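Local coordinates for D-3-phosphoglycerate dehydrogenase oxidoreductase protein (Ralstonia solanacearum, PDB 3GG9) that probably catalyses the NAD-dependent oxidation of D-3-phosphoglycerate, at residues Q161-F166 and M184-W189; S216-V221 and T244-N249; A211-S216 and T239-T244. All coordinates share one frame; numbering follows the deposited sequence. Where two conformers were deposited one is given.

Interaction 1 of 3, residues Q161-F166 and M184-W189; sequences QTLGIF and MNVLVW
T162 and N185 are brought together by different first torsions: OG1 of T162 stands anti to its own carbonyl carbon (chi1 -60°), while the amide of N185 swings anti to the main-chain N (chi1 -175°). The two side chains run alongside each other, and N185 ND2 donates a 3.1 Å hydrogen bond to T162 OG1, which lies in the amide plane. CG2 of T162 meanwhile meets CD1 of L187 at 3.8 Å. Farther along this face F166 and W189 form an offset edge-to-face pair with planes 70° apart; W189 turns its edge to F166, and its CE3 comes within 3.6 Å of F166 CE2. On the other face M184, bent at its last torsion, lays CE 3.8 Å from CB of L163, and I165 CG1 reaches V186 CG1 at 4.2 Å, against helix 170-181. Between the faces, strands 162-166 and 185-189 run parallel: L187 N donates to L163 O (2.9 Å) and I165 N to L187 O (2.7 Å). With helix 170-181 between them in the chain, the strands make a beta-alpha-beta unit of a Rossmann-type domain. Backbone bonds thus set the parallel register, and one polar side-chain pair, at exposed N185, adds to it.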
loop_
_atom_site.group_PDB
_atom_site.type_symbol
_atom_site.label_atom_id
_atom_site.label_comp_id
_atom_site.label_asym_id
_atom_site.label_seq_id
_atom_site.Cartn_x
_atom_site.Cartn_y
_atom_site.Cartn_z
ATOM N N GLN A 161 -0.989 8.671 -15.129
ATOM C CA GLN A 161 -2.394 8.291 -15.103
ATOM C C GLN A 161 -3.271 9.380 -14.502
ATOM O O GLN A 161 -2.792 10.333 -13.897
ATOM C CB GLN A 161 -2.570 7.006 -14.296
ATOM C CG GLN A 161 -1.785 5.861 -14.859
ATOM C CD GLN A 161 -2.585 5.100 -15.873
ATOM O OE1 GLN A 161 -3.384 4.230 -15.517
ATOM N NE2 GLN A 161 -2.392 5.429 -17.152
ATOM N N THR A 162 -4.572 9.239 -14.693
ATOM C CA THR A 162 -5.526 10.217 -14.196
ATOM C C THR A 162 -6.150 9.833 -12.854
ATOM O O THR A 162 -6.794 8.771 -12.710
ATOM C CB THR A 162 -6.606 10.563 -15.272
ATOM O OG1 THR A 162 -5.969 11.115 -16.437
ATOM C CG2 THR A 162 -7.598 11.581 -14.744
ATOM N N LEU A 163 -5.951 10.716 -11.882
ATOM C CA LEU A 163 -6.577 10.642 -10.562
ATOM C C LEU A 163 -7.780 11.583 -10.471
ATOM O O LEU A 163 -7.628 12.811 -10.539
ATOM C CB LEU A 163 -5.555 11.001 -9.477
ATOM C CG LEU A 163 -6.047 11.069 -8.023
ATOM C CD1 LEU A 163 -6.565 9.704 -7.533
ATOM C CD2 LEU A 163 -4.983 11.642 -7.065
ATOM N N GLY A 164 -8.977 11.001 -10.336
ATOM C CA GLY A 164 -10.186 11.765 -10.043
ATOM C C GLY A 164 -10.414 11.931 -8.538
ATOM O O GLY A 164 -10.379 10.959 -7.770
ATOM N N ILE A 165 -10.574 13.175 -8.106
ATOM C CA ILE A 165 -10.889 13.482 -6.710
ATOM C C ILE A 165 -12.301 14.044 -6.643
ATOM O O ILE A 165 -12.563 15.160 -7.108
ATOM C CB ILE A 165 -9.839 14.449 -6.073
ATOM C CG1 ILE A 165 -8.422 13.837 -6.108
ATOM C CG2 ILE A 165 -10.255 14.862 -4.672
ATOM C CD1 ILE A 165 -8.278 12.491 -5.364
ATOM N N PHE A 166 -13.213 13.250 -6.084
ATOM C CA PHE A 166 -14.590 13.678 -5.835
ATOM C C PHE A 166 -14.747 14.243 -4.405
ATOM O O PHE A 166 -14.980 13.490 -3.453
ATOM C CB PHE A 166 -15.544 12.490 -6.097
ATOM C CG PHE A 166 -17.011 12.865 -6.257
ATOM C CD1 PHE A 166 -17.909 11.929 -6.771
ATOM C CD2 PHE A 166 -17.499 14.142 -5.933
ATOM C CE1 PHE A 166 -19.277 12.239 -6.924
ATOM C CE2 PHE A 166 -18.854 14.466 -6.081
ATOM C CZ PHE A 166 -19.749 13.507 -6.580
ATOM N N MET A 184 0.724 12.025 -11.397
ATOM C CA MET A 184 -0.594 11.703 -11.941
ATOM C C MET A 184 -1.239 12.966 -12.541
ATOM O O MET A 184 -0.848 14.089 -12.210
ATOM C CB MET A 184 -1.508 11.084 -10.872
ATOM C CG MET A 184 -0.982 9.797 -10.213
ATOM S SD MET A 184 -2.210 8.970 -9.180
ATOM C CE MET A 184 -3.207 8.123 -10.424
ATOM N N ASN A 185 -2.175 12.768 -13.469
ATOM C CA ASN A 185 -3.059 13.824 -13.980
ATOM C C ASN A 185 -4.248 13.996 -13.030
ATOM O O ASN A 185 -5.180 13.183 -13.024
ATOM C CB ASN A 185 -3.509 13.472 -15.419
ATOM C CG ASN A 185 -4.331 14.576 -16.080
ATOM O OD1 ASN A 185 -3.988 15.754 -15.999
ATOM N ND2 ASN A 185 -5.421 14.188 -16.757
ATOM N N VAL A 186 -4.210 15.027 -12.196
ATOM C CA VAL A 186 -5.233 15.184 -11.161
ATOM C C VAL A 186 -6.409 16.074 -11.612
ATOM O O VAL A 186 -6.221 17.248 -12.011
ATOM C CB VAL A 186 -4.642 15.669 -9.805
ATOM C CG1 VAL A 186 -5.735 15.686 -8.723
ATOM C CG2 VAL A 186 -3.464 14.788 -9.357
ATOM N N LEU A 187 -7.609 15.494 -11.550
ATOM C CA LEU A 187 -8.875 16.186 -11.803
ATOM C C LEU A 187 -9.779 16.153 -10.585
ATOM O O LEU A 187 -10.006 15.094 -9.984
ATOM C CB LEU A 187 -9.626 15.557 -12.983
ATOM C CG LEU A 187 -8.996 15.473 -14.376
ATOM C CD1 LEU A 187 -9.879 14.627 -15.292
ATOM C CD2 LEU A 187 -8.790 16.854 -14.969
ATOM N N VAL A 188 -10.340 17.313 -10.251
ATOM C CA VAL A 188 -11.194 17.467 -9.080
ATOM C C VAL A 188 -12.633 17.771 -9.524
ATOM O O VAL A 188 -12.848 18.448 -10.523
ATOM C CB VAL A 188 -10.640 18.571 -8.121
ATOM C CG1 VAL A 188 -11.541 18.759 -6.916
ATOM C CG2 VAL A 188 -9.223 18.198 -7.646
ATOM N N TRP A 189 -13.610 17.237 -8.798
ATOM C CA TRP A 189 -15.006 17.637 -8.947
ATOM C C TRP A 189 -15.675 17.731 -7.559
ATOM O O TRP A 189 -15.203 17.139 -6.606
ATOM C CB TRP A 189 -15.762 16.687 -9.892
ATOM C CG TRP A 189 -16.980 17.370 -10.490
ATOM C CD1 TRP A 189 -16.995 18.275 -11.519
ATOM C CD2 TRP A 189 -18.329 17.244 -10.048
ATOM N NE1 TRP A 189 -18.275 18.707 -11.750
ATOM C CE2 TRP A 189 -19.115 18.089 -10.859
ATOM C CE3 TRP A 189 -18.954 16.493 -9.048
ATOM C CZ2 TRP A 189 -20.494 18.201 -10.702
ATOM C CZ3 TRP A 189 -20.328 16.608 -8.882
ATOM C CH2 TRP A 189 -21.085 17.454 -9.707
#

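Interaction 2 of 3, residues S216-V221 and T244-N249; sequences SDVLSV and TALFVN
S216, just past the end of helix 209-215, opens the contact by resting its carbonyl O 3.8 Å from the methyl CB of A245. At D217 the main-chain O accepts a nearly straight hydrogen bond from L246 N at 2.9 Å, the donor tilted from the carbonyl plane. CB of D217 points away from 244-249, yet OD1 makes a salt bridge to K242, and a water on OD1 (2.8 Å) carries the link on to OG1 of T244; OD2 takes the amide of T162. V218 lies alongside L246, pointing the same way, with CG2 4.1 Å from CD2 of L246. L219 uses one edge of its backbone twice, its N giving to L246 O at 2.8 Å and its O receiving V248 N at 2.7 Å. Its CD2 branch slants toward the F247 ring. S220 returns to the face of V218; with OG anti to the main-chain N (chi1 -175°), the hydroxyl lies 3.8 Å from CB of V248, and a water joins it to V221 O. V221 ends the walk: its N bonds to V248 O, and its CG2 presses obliquely on the F247 ring, 3.5 Å from CE1. Across from V221, N249 spends its amide on the residues that follow it, OD1 taking S251 N and ND2 giving to R252 O. The chemistry is therefore divided: hydrocarbon on both faces of a buried parallel strand pair, while D217 is satisfied by T162, K242 and water, N249 by S251 and R252, and S220 OG has a water.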
loop_
_atom_site.group_PDB
_atom_site.type_symbol
_atom_site.label_atom_id
_atom_site.label_comp_id
_atom_site.label_asym_id
_atom_site.label_seq_id
_atom_site.Cartn_x
_atom_site.Cartn_y
_atom_site.Cartn_z
ATOM N N SER A 216 -11.055 9.045 -15.154
ATOM C CA SER A 216 -10.148 8.673 -14.067
ATOM C C SER A 216 -9.659 7.242 -14.168
ATOM O O SER A 216 -10.446 6.328 -14.409
ATOM C CB SER A 216 -10.823 8.866 -12.711
ATOM O OG SER A 216 -11.229 10.204 -12.523
ATOM N N ASP A 217 -8.362 7.041 -13.973
ATOM C CA ASP A 217 -7.821 5.693 -13.831
ATOM C C ASP A 217 -7.990 5.239 -12.380
ATOM O O ASP A 217 -8.155 4.059 -12.091
ATOM C CB ASP A 217 -6.352 5.657 -14.276
ATOM C CG ASP A 217 -6.185 6.019 -15.747
ATOM O OD1 ASP A 217 -6.635 5.234 -16.616
ATOM O OD2 ASP A 217 -5.615 7.093 -16.044
ATOM N N VAL A 218 -7.938 6.209 -11.473
ATOM C CA VAL A 218 -8.196 6.003 -10.057
ATOM C C VAL A 218 -9.162 7.120 -9.674
ATOM O O VAL A 218 -8.926 8.293 -9.970
ATOM C CB VAL A 218 -6.867 6.084 -9.227
ATOM C CG1 VAL A 218 -7.133 6.125 -7.726
ATOM C CG2 VAL A 218 -5.906 4.928 -9.588
ATOM N N LEU A 219 -10.274 6.757 -9.048
ATOM C CA LEU A 219 -11.223 7.761 -8.586
ATOM C C LEU A 219 -11.420 7.592 -7.092
ATOM O O LEU A 219 -11.841 6.532 -6.607
ATOM C CB LEU A 219 -12.552 7.678 -9.351
ATOM C CG LEU A 219 -13.530 8.859 -9.183
ATOM C CD1 LEU A 219 -14.427 8.932 -10.404
ATOM C CD2 LEU A 219 -14.373 8.822 -7.895
ATOM N N SER A 220 -11.129 8.646 -6.349
ATOM C CA SER A 220 -11.251 8.545 -4.917
ATOM C C SER A 220 -12.236 9.549 -4.384
ATOM O O SER A 220 -12.181 10.743 -4.745
ATOM C CB SER A 220 -9.893 8.683 -4.235
ATOM O OG SER A 220 -10.043 8.455 -2.852
ATOM N N VAL A 221 -13.120 9.052 -3.514
ATOM C CA VAL A 221 -14.239 9.830 -2.923
ATOM C C VAL A 221 -13.953 10.418 -1.535
ATOM O O VAL A 221 -13.666 9.685 -0.586
ATOM C CB VAL A 221 -15.543 8.959 -2.848
ATOM C CG1 VAL A 221 -16.723 9.823 -2.462
ATOM C CG2 VAL A 221 -15.803 8.358 -4.181
ATOM N N THR A 244 -10.546 -0.856 -16.638
ATOM C CA THR A 244 -9.291 -0.986 -15.886
ATOM C C THR A 244 -9.202 -0.039 -14.664
ATOM O O THR A 244 -8.162 0.015 -13.968
ATOM C CB THR A 244 -8.107 -0.603 -16.781
ATOM O OG1 THR A 244 -8.375 0.676 -17.383
ATOM C CG2 THR A 244 -7.862 -1.660 -17.856
ATOM N N ALA A 245 -10.275 0.711 -14.442
ATOM C CA ALA A 245 -10.330 1.755 -13.431
ATOM C C ALA A 245 -10.498 1.240 -12.013
ATOM O O ALA A 245 -11.125 0.199 -11.774
ATOM C CB ALA A 245 -11.423 2.758 -13.768
ATOM N N LEU A 246 -9.903 1.976 -11.079
ATOM C CA LEU A 246 -10.037 1.716 -9.642
ATOM C C LEU A 246 -10.929 2.749 -8.911
ATOM O O LEU A 246 -10.711 3.972 -8.979
ATOM C CB LEU A 246 -8.649 1.595 -8.998
ATOM C CG LEU A 246 -8.587 1.636 -7.463
ATOM C CD1 LEU A 246 -9.079 0.302 -6.914
ATOM C CD2 LEU A 246 -7.137 1.952 -6.998
ATOM N N PHE A 247 -11.956 2.255 -8.233
ATOM C CA PHE A 247 -12.806 3.107 -7.407
ATOM C C PHE A 247 -12.406 3.002 -5.932
ATOM O O PHE A 247 -12.399 1.911 -5.377
ATOM C CB PHE A 247 -14.276 2.714 -7.571
ATOM C CG PHE A 247 -15.210 3.520 -6.710
ATOM C CD1 PHE A 247 -15.513 4.841 -7.036
ATOM C CD2 PHE A 247 -15.771 2.971 -5.569
ATOM C CE1 PHE A 247 -16.383 5.578 -6.244
ATOM C CE2 PHE A 247 -16.636 3.698 -4.772
ATOM C CZ PHE A 247 -16.945 5.009 -5.113
ATOM N N VAL A 248 -12.065 4.132 -5.300
ATOM C CA VAL A 248 -11.657 4.139 -3.886
ATOM C C VAL A 248 -12.663 4.898 -3.024
ATOM O O VAL A 248 -13.046 6.031 -3.336
ATOM C CB VAL A 248 -10.203 4.740 -3.675
ATOM C CG1 VAL A 248 -9.765 4.636 -2.215
ATOM C CG2 VAL A 248 -9.171 4.042 -4.582
ATOM N N ASN A 249 -13.084 4.284 -1.926
ATOM C CA ASN A 249 -13.979 4.961 -0.988
ATOM C C ASN A 249 -13.569 4.699 0.447
ATOM O O ASN A 249 -13.877 3.648 1.010
ATOM C CB ASN A 249 -15.452 4.552 -1.217
ATOM C CG ASN A 249 -16.430 5.368 -0.370
ATOM O OD1 ASN A 249 -16.067 6.359 0.261
ATOM N ND2 ASN A 249 -17.675 4.942 -0.351
HETATM O O HOH W 1 -7.426 2.697 -15.855
HETATM O O HOH W 2 -6.617 1.899 -13.111
HETATM O O HOH W 3 -11.883 7.646 -0.768
#

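Interaction 3 of 3, residues A211-S216 and T239-T244; sequences ALFEQS and TRMKPT
F213 and M241 supply the apolar and aromatic part of this contact. The side chains cross at a slant, and M241 meets the F213 ring at its edge: CG lies in the ring plane 3.8 Å from CD2 of F213, and SD sits 5.2 Å from the ring centroid, 80° off the ring normal, a Met-aromatic contact. M241 CG is placed there by a first torsion of -66°, which sets it anti to the carbonyl carbon. R240 adds CB against CB of F213. Two conformers of R240 were modelled; in the one given, its close approach to the aliphatic part of E214 is doubtful, the charged groups of E214 and R240 are not in contact (OE2 to NE 4.9 Å), and NH1 of R240 makes a salt bridge to D237.

Weaker contacts to helix carbonyls accompany these. The CA-H of M241 points at F213 O, with CA 3.3 Å from that oxygen, and the extended K242 chain runs past the helix end to bring CE to 3.5 Å from Q215 O.

Water does the hydrogen bonding across the contact. One molecule donates to both F213 O (2.6 Å) and S216 O and accepts from K242 N; a second donates to E214 O and R240 O; a third lies between Q215 O and NZ of K242, whose salt bridge goes to D217. The last carbonyls of the helix are thus satisfied through solvent. Just past the helix, S216 gives both OG (2.6 Å) and N to L212 O.

In the fold, the loop between helix 235-238 and strand 246-249 lies along the C-terminal end of helix 209-215. Both F213 and M241 touch L219 of strand 218-221, and L212 reaches F166 and W189 on the neighbouring strands.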
loop_
_atom_site.group_PDB
_atom_site.type_symbol
_atom_site.label_atom_id
_atom_site.label_comp_id
_atom_site.label_asym_id
_atom_site.label_seq_id
_atom_site.Cartn_x
_atom_site.Cartn_y
_atom_site.Cartn_z
ATOM N N ALA A 211 -17.702 13.420 -16.565
ATOM C CA ALA A 211 -16.328 13.456 -17.079
ATOM C C ALA A 211 -15.307 12.867 -16.098
ATOM O O ALA A 211 -14.321 12.250 -16.509
ATOM C CB ALA A 211 -15.934 14.895 -17.432
ATOM N N LEU A 212 -15.556 13.072 -14.809
ATOM C CA LEU A 212 -14.697 12.545 -13.751
ATOM C C LEU A 212 -14.677 11.030 -13.748
ATOM O O LEU A 212 -13.617 10.425 -13.646
ATOM C CB LEU A 212 -15.146 13.073 -12.390
ATOM C CG LEU A 212 -14.190 12.837 -11.219
ATOM C CD1 LEU A 212 -13.070 13.907 -11.212
ATOM C CD2 LEU A 212 -14.993 12.881 -9.932
ATOM N N PHE A 213 -15.853 10.431 -13.884
ATOM C CA PHE A 213 -15.994 8.975 -13.877
ATOM C C PHE A 213 -15.474 8.306 -15.158
ATOM O O PHE A 213 -14.919 7.203 -15.104
ATOM C CB PHE A 213 -17.465 8.590 -13.597
ATOM C CG PHE A 213 -17.862 8.721 -12.144
ATOM C CD1 PHE A 213 -18.405 9.902 -11.656
ATOM C CD2 PHE A 213 -17.648 7.671 -11.255
ATOM C CE1 PHE A 213 -18.755 10.034 -10.300
ATOM C CE2 PHE A 213 -17.985 7.795 -9.905
ATOM C CZ PHE A 213 -18.552 8.971 -9.426
ATOM N N GLU A 214 -15.648 8.977 -16.301
ATOM C CA GLU A 214 -15.150 8.501 -17.592
ATOM C C GLU A 214 -13.627 8.485 -17.703
ATOM O O GLU A 214 -13.039 7.510 -18.192
ATOM C CB GLU A 214 -15.737 9.361 -18.722
ATOM C CG GLU A 214 -17.184 9.010 -19.047
ATOM C CD GLU A 214 -17.963 10.080 -19.831
ATOM O OE1 GLU A 214 -17.513 11.243 -19.963
ATOM O OE2 GLU A 214 -19.065 9.734 -20.307
ATOM N N GLN A 215 -13.004 9.566 -17.226
ATOM C CA GLN A 215 -11.578 9.822 -17.425
ATOM C C GLN A 215 -10.602 9.254 -16.390
ATOM O O GLN A 215 -9.434 9.027 -16.716
ATOM C CB GLN A 215 -11.343 11.325 -17.506
ATOM C CG GLN A 215 -11.833 11.985 -18.789
ATOM C CD GLN A 215 -11.562 13.472 -18.757
ATOM O OE1 GLN A 215 -10.589 13.949 -19.337
ATOM N NE2 GLN A 215 -12.383 14.205 -18.015
ATOM N N SER A 216 -11.055 9.045 -15.154
ATOM C CA SER A 216 -10.148 8.673 -14.067
ATOM C C SER A 216 -9.659 7.242 -14.168
ATOM O O SER A 216 -10.446 6.328 -14.409
ATOM C CB SER A 216 -10.823 8.866 -12.711
ATOM O OG SER A 216 -11.229 10.204 -12.523
ATOM N N THR A 239 -20.681 2.657 -13.742
ATOM C CA THR A 239 -20.551 1.910 -14.999
ATOM C C THR A 239 -20.045 2.776 -16.166
ATOM O O THR A 239 -19.797 2.275 -17.249
ATOM C CB THR A 239 -21.842 1.133 -15.371
ATOM O OG1 THR A 239 -22.947 2.025 -15.353
ATOM C CG2 THR A 239 -22.097 -0.010 -14.362
ATOM N N ARG A 240 -19.867 4.072 -15.911
ATOM C CA ARG A 240 -19.221 5.007 -16.828
ATOM C C ARG A 240 -17.700 4.815 -16.799
ATOM O O ARG A 240 -16.989 5.185 -17.741
ATOM C CB ARG A 240 -19.546 6.431 -16.369
ATOM C CG ARG A 240 -19.647 7.467 -17.447
ATOM C CD ARG A 240 -21.057 7.984 -17.646
ATOM N NE ARG A 240 -21.689 8.402 -16.396
ATOM C CZ ARG A 240 -22.881 8.987 -16.319
ATOM N NH1 ARG A 240 -23.392 9.314 -15.133
ATOM N NH2 ARG A 240 -23.567 9.243 -17.425
ATOM N N MET A 241 -17.210 4.254 -15.688
ATOM C CA MET A 241 -15.770 4.084 -15.443
ATOM C C MET A 241 -15.098 3.129 -16.427
ATOM O O MET A 241 -15.755 2.242 -16.984
ATOM C CB MET A 241 -15.499 3.663 -13.982
ATOM C CG MET A 241 -15.853 4.745 -12.926
ATOM S SD MET A 241 -15.463 4.418 -11.166
ATOM C CE MET A 241 -13.672 4.491 -11.176
ATOM N N LYS A 242 -13.797 3.307 -16.649
ATOM C CA LYS A 242 -13.037 2.372 -17.484
ATOM C C LYS A 242 -13.088 0.944 -16.909
ATOM O O LYS A 242 -13.215 0.774 -15.696
ATOM C CB LYS A 242 -11.576 2.795 -17.618
ATOM C CG LYS A 242 -11.364 4.220 -18.092
ATOM C CD LYS A 242 -9.879 4.524 -18.164
ATOM C CE LYS A 242 -9.659 5.984 -18.423
ATOM N NZ LYS A 242 -8.210 6.287 -18.676
ATOM N N PRO A 243 -12.994 -0.081 -17.780
ATOM C CA PRO A 243 -12.827 -1.467 -17.323
ATOM C C PRO A 243 -11.546 -1.727 -16.525
ATOM O O PRO A 243 -11.477 -2.721 -15.832
ATOM C CB PRO A 243 -12.768 -2.263 -18.631
ATOM C CG PRO A 243 -13.456 -1.409 -19.617
ATOM C CD PRO A 243 -13.089 -0.014 -19.252
ATOM N N THR A 244 -10.546 -0.856 -16.638
ATOM C CA THR A 244 -9.291 -0.986 -15.886
ATOM C C THR A 244 -9.202 -0.039 -14.664
ATOM O O THR A 244 -8.162 0.015 -13.968
ATOM C CB THR A 244 -8.107 -0.603 -16.781
ATOM O OG1 THR A 244 -8.375 0.676 -17.383
ATOM C CG2 THR A 244 -7.862 -1.660 -17.856
HETATM O O HOH W 4 -12.900 5.579 -15.074
HETATM O O HOH W 5 -14.594 5.375 -19.245
HETATM O O HOH W 6 -7.974 9.493 -18.908
#

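Overall arrangement
All three contacts belong to the Rossmann-type NAD-binding domain. Interactions 1 and 2 are centred about 9 Å apart in one parallel sheet, where strands 162-166 and 218-221 are neighbours; T162 O to D217 N, at 2.7 Å, is a probable hydrogen bond between them. Interaction 3, about 8 Å from the centre of interaction 2, shares S216 and T244 with it. Interactions 1 and 3, centred about 11 Å apart, touch where G164 CA packs 3.1 Å from S216 OG. A bound glycerol lies about 4 Å from the N249 side chain, 9 Å from that of I165 and 13 Å from that of F213, so interaction 2 comes nearest to the ligand.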